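Local coordinates for protein lysine-sensitive aspartokinase 3 (Escherichia coli, PDB 2J0W) that phosphorylates the side-chain carboxylate of L-aspartate with ATP, the first step of the pathway to lysine, and is inhibited allosterically by lysine, at residues Ser215-Trp220 and Ile272-Gly277; Ile243-Ala248 and Val289-Glu294. One frame throughout, in Å; residues are numbered along the deposited sequence.

Contact 1: Ser215-Trp220 and Ile272-Gly277; sequences SRVDIW and IPVFVG
The carbonyl oxygen of Val217 is met twice by the neighbouring strand. It accepts the N-H of Phe275 (N to O 2.8 Å, nearly straight at 170°) and also lies 3.3 Å from CA of Val274 in a CA-H...O contact. Two residues on, Ile219 O repeats the pattern, taking the N-H of Gly277 while the CA-H of Val276 leans on it. Return bonds run from Val217 N to Pro273 O and from Ile219 N to Phe275 O, giving the alternating pattern of a parallel strand pair.

On the face carrying Val217, Ile219, Val274 and Val276 the contact is aliphatic: Ile219 CG1 comes within 3.6 Å of Val274 CG1, and helix 200-211 packs on this side through Ala209 and Asp202. At the N-terminal end of the pair, Ile272 CG2 lies 3.6 Å from Arg216 CA, and the Ile272 side chain crosses that of Val217 at about a right angle.

The other face holds Asp218, Phe275 and Trp220, and toward the C-terminal end its contact is aromatic. Phe275 has CG trans to the backbone N (chi1 175°), which carries the ring toward Trp220. There its edge is presented to the face of the indole six-membered ring, centroids 5.5 Å apart and planes at 65°; Phe275 CE2 and Trp220 CH2 approach to 3.7 Å. Gly277, without a side chain, lets the indole settle beside its backbone, Trp220 CE3 being 3.4 Å from Gly277 O. Trp220 also touches the bound ADP. Phe275, Gly277 and the stacked Phe9 thus surround an indole that lines the nucleotide pocket, consistent with their holding it in place.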
loop_
_atom_site.group_PDB
_atom_site.type_symbol
_atom_site.label_atom_id
_atom_site.label_comp_id
_atom_site.label_asym_id
_atom_site.label_seq_id
_atom_site.Cartn_x
_atom_site.Cartn_y
_atom_site.Cartn_z
ATOM N N SER A 215 37.959 -5.872 4.652
ATOM C CA SER A 215 38.048 -4.885 3.599
ATOM C C SER A 215 37.121 -5.292 2.475
ATOM O O SER A 215 36.769 -4.473 1.624
ATOM C CB SER A 215 39.473 -4.798 3.051
ATOM O OG SER A 215 40.361 -5.646 3.750
ATOM N N ARG A 216 36.728 -6.560 2.445
ATOM C CA ARG A 216 35.851 -7.026 1.370
ATOM C C ARG A 216 35.336 -8.460 1.481
ATOM O O ARG A 216 35.865 -9.288 2.224
ATOM C CB ARG A 216 36.567 -6.892 0.030
ATOM C CG ARG A 216 35.750 -7.350 -1.173
ATOM C CD ARG A 216 36.592 -7.352 -2.432
ATOM N NE ARG A 216 37.918 -7.883 -2.146
ATOM C CZ ARG A 216 38.817 -8.185 -3.071
ATOM N NH1 ARG A 216 38.532 -8.010 -4.355
ATOM N NH2 ARG A 216 39.999 -8.664 -2.702
ATOM N N VAL A 217 34.304 -8.742 0.695
ATOM C CA VAL A 217 33.673 -10.045 0.634
ATOM C C VAL A 217 33.609 -10.476 -0.813
ATOM O O VAL A 217 33.212 -9.687 -1.679
ATOM C CB VAL A 217 32.244 -9.949 1.153
ATOM C CG1 VAL A 217 31.494 -11.237 0.849
ATOM C CG2 VAL A 217 32.250 -9.642 2.628
ATOM N N ASP A 218 34.000 -11.711 -1.093
ATOM C CA ASP A 218 33.924 -12.205 -2.462
ATOM C C ASP A 218 32.927 -13.372 -2.603
ATOM O O ASP A 218 33.089 -14.431 -1.990
ATOM C CB ASP A 218 35.303 -12.650 -2.972
ATOM C CG ASP A 218 36.197 -11.480 -3.356
ATOM O OD1 ASP A 218 35.682 -10.497 -3.933
ATOM O OD2 ASP A 218 37.419 -11.553 -3.088
ATOM N N ILE A 219 31.890 -13.170 -3.405
ATOM C CA ILE A 219 30.891 -14.206 -3.627
ATOM C C ILE A 219 31.219 -14.956 -4.919
ATOM O O ILE A 219 31.093 -14.409 -6.018
ATOM C CB ILE A 219 29.458 -13.598 -3.749
ATOM C CG1 ILE A 219 29.127 -12.785 -2.497
ATOM C CG2 ILE A 219 28.418 -14.702 -3.936
ATOM C CD1 ILE A 219 29.329 -13.534 -1.195
ATOM N N TRP A 220 31.641 -16.207 -4.793
ATOM C CA TRP A 220 31.969 -17.004 -5.967
ATOM C C TRP A 220 30.823 -17.948 -6.316
ATOM O O TRP A 220 30.539 -18.884 -5.587
ATOM C CB TRP A 220 33.269 -17.777 -5.722
ATOM C CG TRP A 220 34.475 -16.861 -5.639
ATOM C CD1 TRP A 220 35.144 -16.465 -4.510
ATOM C CD2 TRP A 220 35.085 -16.160 -6.728
ATOM N NE1 TRP A 220 36.126 -15.555 -4.831
ATOM C CE2 TRP A 220 36.111 -15.352 -6.188
ATOM C CE3 TRP A 220 34.860 -16.133 -8.115
ATOM C CZ2 TRP A 220 36.911 -14.528 -6.984
ATOM C CZ3 TRP A 220 35.656 -15.314 -8.905
ATOM C CH2 TRP A 220 36.668 -14.525 -8.337
ATOM N N ILE A 272 31.160 -2.570 3.491
ATOM C CA ILE A 272 32.064 -3.606 2.997
ATOM C C ILE A 272 31.643 -4.048 1.604
ATOM O O ILE A 272 30.761 -4.889 1.424
ATOM C CB ILE A 272 32.091 -4.823 3.935
ATOM C CG1 ILE A 272 32.601 -4.403 5.327
ATOM C CG2 ILE A 272 33.000 -5.902 3.352
ATOM C CD1 ILE A 272 32.602 -5.519 6.376
ATOM N N PRO A 273 32.288 -3.478 0.582
ATOM C CA PRO A 273 31.960 -3.821 -0.805
ATOM C C PRO A 273 31.966 -5.337 -0.999
ATOM O O PRO A 273 32.717 -6.046 -0.337
ATOM C CB PRO A 273 33.048 -3.099 -1.602
ATOM C CG PRO A 273 34.211 -3.143 -0.678
ATOM C CD PRO A 273 33.591 -2.794 0.658
ATOM N N VAL A 274 31.130 -5.817 -1.916
ATOM C CA VAL A 274 30.988 -7.246 -2.190
ATOM C C VAL A 274 31.215 -7.534 -3.666
ATOM O O VAL A 274 30.650 -6.858 -4.525
ATOM C CB VAL A 274 29.550 -7.727 -1.783
ATOM C CG1 VAL A 274 29.301 -9.152 -2.242
ATOM C CG2 VAL A 274 29.373 -7.630 -0.272
ATOM N N PHE A 275 32.048 -8.533 -3.951
ATOM C CA PHE A 275 32.331 -8.913 -5.324
ATOM C C PHE A 275 31.614 -10.206 -5.738
ATOM O O PHE A 275 31.544 -11.162 -4.959
ATOM C CB PHE A 275 33.825 -9.097 -5.537
ATOM C CG PHE A 275 34.153 -9.592 -6.901
ATOM C CD1 PHE A 275 33.991 -8.760 -7.998
ATOM C CD2 PHE A 275 34.538 -10.910 -7.104
ATOM C CE1 PHE A 275 34.203 -9.225 -9.281
ATOM C CE2 PHE A 275 34.752 -11.393 -8.390
ATOM C CZ PHE A 275 34.583 -10.546 -9.485
ATOM N N VAL A 276 31.115 -10.250 -6.974
ATOM C CA VAL A 276 30.377 -11.418 -7.447
ATOM C C VAL A 276 30.887 -11.973 -8.778
ATOM O O VAL A 276 30.709 -11.347 -9.822
ATOM C CB VAL A 276 28.836 -11.097 -7.611
ATOM C CG1 VAL A 276 28.053 -12.377 -7.944
ATOM C CG2 VAL A 276 28.278 -10.461 -6.342
ATOM N N GLY A 277 31.484 -13.167 -8.739
ATOM C CA GLY A 277 31.996 -13.776 -9.953
ATOM C C GLY A 277 31.866 -15.287 -10.004
ATOM O O GLY A 277 31.539 -15.932 -8.999
#

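Contact 2: Ile243-Ala248 and Val289-Glu294; sequences IAFAEA and VCNKTE
Phe245 turns CG away from its own carbonyl carbon (chi1 -72°), and Val289 sets CG1 beside the carbonyl carbon (chi1 178°); CG1 thereby meets Phe245 CD1 at 3.5 Å. One face of the phenyl ring lies over the Cys290-Asn291 peptide, with Cys290 C 3.8 Å above the ring plane, over its centre, and Asn291 N displaced toward the rim. Ala267 and Val268 of helix 264-270 also touch this ring.

The backbones join in parallel. Cys290 N donates to Ile243 O (3.0 Å), and Phe245 N returns a bond to Cys290 O at 3.0 Å, bent to 146°. Beside them the Ile243 and Val289 side chains run alongside each other, pointing the same way, with CG2 to CG2 3.8 Å.

Ala244 occupies the N-cap. Its N-H reaches Glu247 OE1 (3.3 Å) from above the carboxylate plane, while OE2 forms a salt bridge with Arg300; both oxygens of the carboxylate thus have a partner. Thr293 CG2 packs 3.8 Å from Ile243 CA. The Ala244-Glu247 bond is the N3-to-N-cap half of a capping box, without a reciprocal side-chain bond because the N-cap is alanine, placed where a parallel beta strand passes directly into helix 245-253 of the amino acid kinase fold.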
loop_
_atom_site.group_PDB
_atom_site.type_symbol
_atom_site.label_atom_id
_atom_site.label_comp_id
_atom_site.label_asym_id
_atom_site.label_seq_id
_atom_site.Cartn_x
_atom_site.Cartn_y
_atom_site.Cartn_z
ATOM N N ILE A 243 27.525 -1.812 -9.375
ATOM C CA ILE A 243 26.232 -1.334 -8.865
ATOM C C ILE A 243 26.351 -0.959 -7.388
ATOM O O ILE A 243 27.343 -1.299 -6.739
ATOM C CB ILE A 243 25.144 -2.419 -8.978
ATOM C CG1 ILE A 243 23.779 -1.806 -8.672
ATOM C CG2 ILE A 243 25.429 -3.551 -7.992
ATOM C CD1 ILE A 243 22.615 -2.714 -8.938
ATOM N N ALA A 244 25.327 -0.280 -6.862
ATOM C CA ALA A 244 25.308 0.172 -5.460
ATOM C C ALA A 244 24.376 -0.640 -4.566
ATOM O O ALA A 244 23.403 -1.261 -5.033
ATOM C CB ALA A 244 24.929 1.650 -5.376
ATOM N N PHE A 245 24.686 -0.602 -3.269
ATOM C CA PHE A 245 23.944 -1.316 -2.227
ATOM C C PHE A 245 22.424 -1.374 -2.355
ATOM O O PHE A 245 21.863 -2.446 -2.604
ATOM C CB PHE A 245 24.318 -0.752 -0.854
ATOM C CG PHE A 245 25.703 -1.121 -0.414
ATOM C CD1 PHE A 245 26.236 -2.372 -0.735
ATOM C CD2 PHE A 245 26.457 -0.247 0.363
ATOM C CE1 PHE A 245 27.483 -2.744 -0.289
ATOM C CE2 PHE A 245 27.721 -0.611 0.821
ATOM C CZ PHE A 245 28.236 -1.863 0.495
ATOM N N ALA A 246 21.752 -0.240 -2.183
ATOM C CA ALA A 246 20.297 -0.252 -2.252
ATOM C C ALA A 246 19.795 -0.805 -3.576
ATOM O O ALA A 246 18.796 -1.525 -3.605
ATOM C CB ALA A 246 19.737 1.143 -2.002
ATOM N N GLU A 247 20.474 -0.485 -4.669
ATOM C CA GLU A 247 20.026 -1.014 -5.949
ATOM C C GLU A 247 19.931 -2.520 -5.885
ATOM O O GLU A 247 18.876 -3.107 -6.083
ATOM C CB GLU A 247 20.999 -0.642 -7.064
ATOM C CG GLU A 247 20.766 0.705 -7.680
ATOM C CD GLU A 247 21.859 1.059 -8.650
ATOM O OE1 GLU A 247 22.928 1.512 -8.195
ATOM O OE2 GLU A 247 21.649 0.865 -9.861
ATOM N N ALA A 248 21.070 -3.133 -5.613
ATOM C CA ALA A 248 21.201 -4.583 -5.521
ATOM C C ALA A 248 20.396 -5.156 -4.371
ATOM O O ALA A 248 19.760 -6.203 -4.508
ATOM C CB ALA A 248 22.659 -4.938 -5.341
ATOM N N VAL A 289 29.784 -4.669 -5.832
ATOM C CA VAL A 289 28.702 -3.954 -5.179
ATOM C C VAL A 289 29.325 -3.028 -4.156
ATOM O O VAL A 289 30.043 -3.478 -3.271
ATOM C CB VAL A 289 27.752 -4.945 -4.474
ATOM C CG1 VAL A 289 26.653 -4.195 -3.750
ATOM C CG2 VAL A 289 27.162 -5.908 -5.504
ATOM N N CYS A 290 29.056 -1.736 -4.275
ATOM C CA CYS A 290 29.623 -0.768 -3.338
ATOM C C CYS A 290 28.658 0.330 -2.903
ATOM O O CYS A 290 27.499 0.371 -3.313
ATOM C CB CYS A 290 30.861 -0.124 -3.948
ATOM S SG CYS A 290 30.547 0.535 -5.592
ATOM N N ASN A 291 29.168 1.230 -2.076
ATOM C CA ASN A 291 28.373 2.324 -1.551
ATOM C C ASN A 291 27.585 3.086 -2.615
ATOM O O ASN A 291 26.353 3.065 -2.599
ATOM C CB ASN A 291 29.267 3.289 -0.777
ATOM C CG ASN A 291 28.493 4.106 0.229
ATOM O OD1 ASN A 291 29.063 4.922 0.955
ATOM N ND2 ASN A 291 27.181 3.890 0.285
ATOM N N LYS A 292 28.283 3.757 -3.531
ATOM C CA LYS A 292 27.614 4.523 -4.588
ATOM C C LYS A 292 28.344 4.490 -5.932
ATOM O O LYS A 292 29.569 4.410 -5.984
ATOM C CB LYS A 292 27.388 5.968 -4.118
ATOM C CG LYS A 292 26.174 6.111 -3.181
ATOM C CD LYS A 292 26.121 7.453 -2.438
ATOM C CE LYS A 292 26.916 7.436 -1.125
ATOM N NZ LYS A 292 28.393 7.288 -1.293
ATOM N N THR A 293 27.574 4.555 -7.016
ATOM C CA THR A 293 28.118 4.481 -8.373
ATOM C C THR A 293 28.459 5.780 -9.097
ATOM O O THR A 293 28.525 6.858 -8.499
ATOM C CB THR A 293 27.166 3.684 -9.300
ATOM O OG1 THR A 293 25.811 3.884 -8.879
ATOM C CG2 THR A 293 27.506 2.205 -9.279
ATOM N N GLU A 294 28.674 5.644 -10.406
ATOM C CA GLU A 294 29.020 6.758 -11.276
ATOM C C GLU A 294 27.763 7.553 -11.598
ATOM O O GLU A 294 27.362 8.445 -10.850
ATOM C CB GLU A 294 29.650 6.227 -12.568
ATOM C CG GLU A 294 30.282 7.297 -13.458
ATOM C CD GLU A 294 31.527 7.926 -12.845
ATOM O OE1 GLU A 294 31.865 7.596 -11.686
ATOM O OE2 GLU A 294 32.169 8.757 -13.522
#

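How the contacts relate
Both contacts belong to the mixed central sheet of the amino acid kinase domain, their centres about 13 Å apart. Their segments alternate along the chain: 215-220, 243-248, 272-277, then 289-294. Across the sheet the strands run 216-221, 274-278, 287-290, 239-244, so the inner members of the two pairs are adjacent and antiparallel, probably bonded from Val289 N to Val274 O (2.7 Å). Contact 1 borders the nucleotide directly, whereas contact 2 lies farther off. The sheet thus runs from the nucleotide pocket to the edge where Ile243, Glu247 and Thr293 meet Arg300 of strand 299-313, a possible route between the catalytic part and the part of the chain that holds the ACT domains and the lysine site.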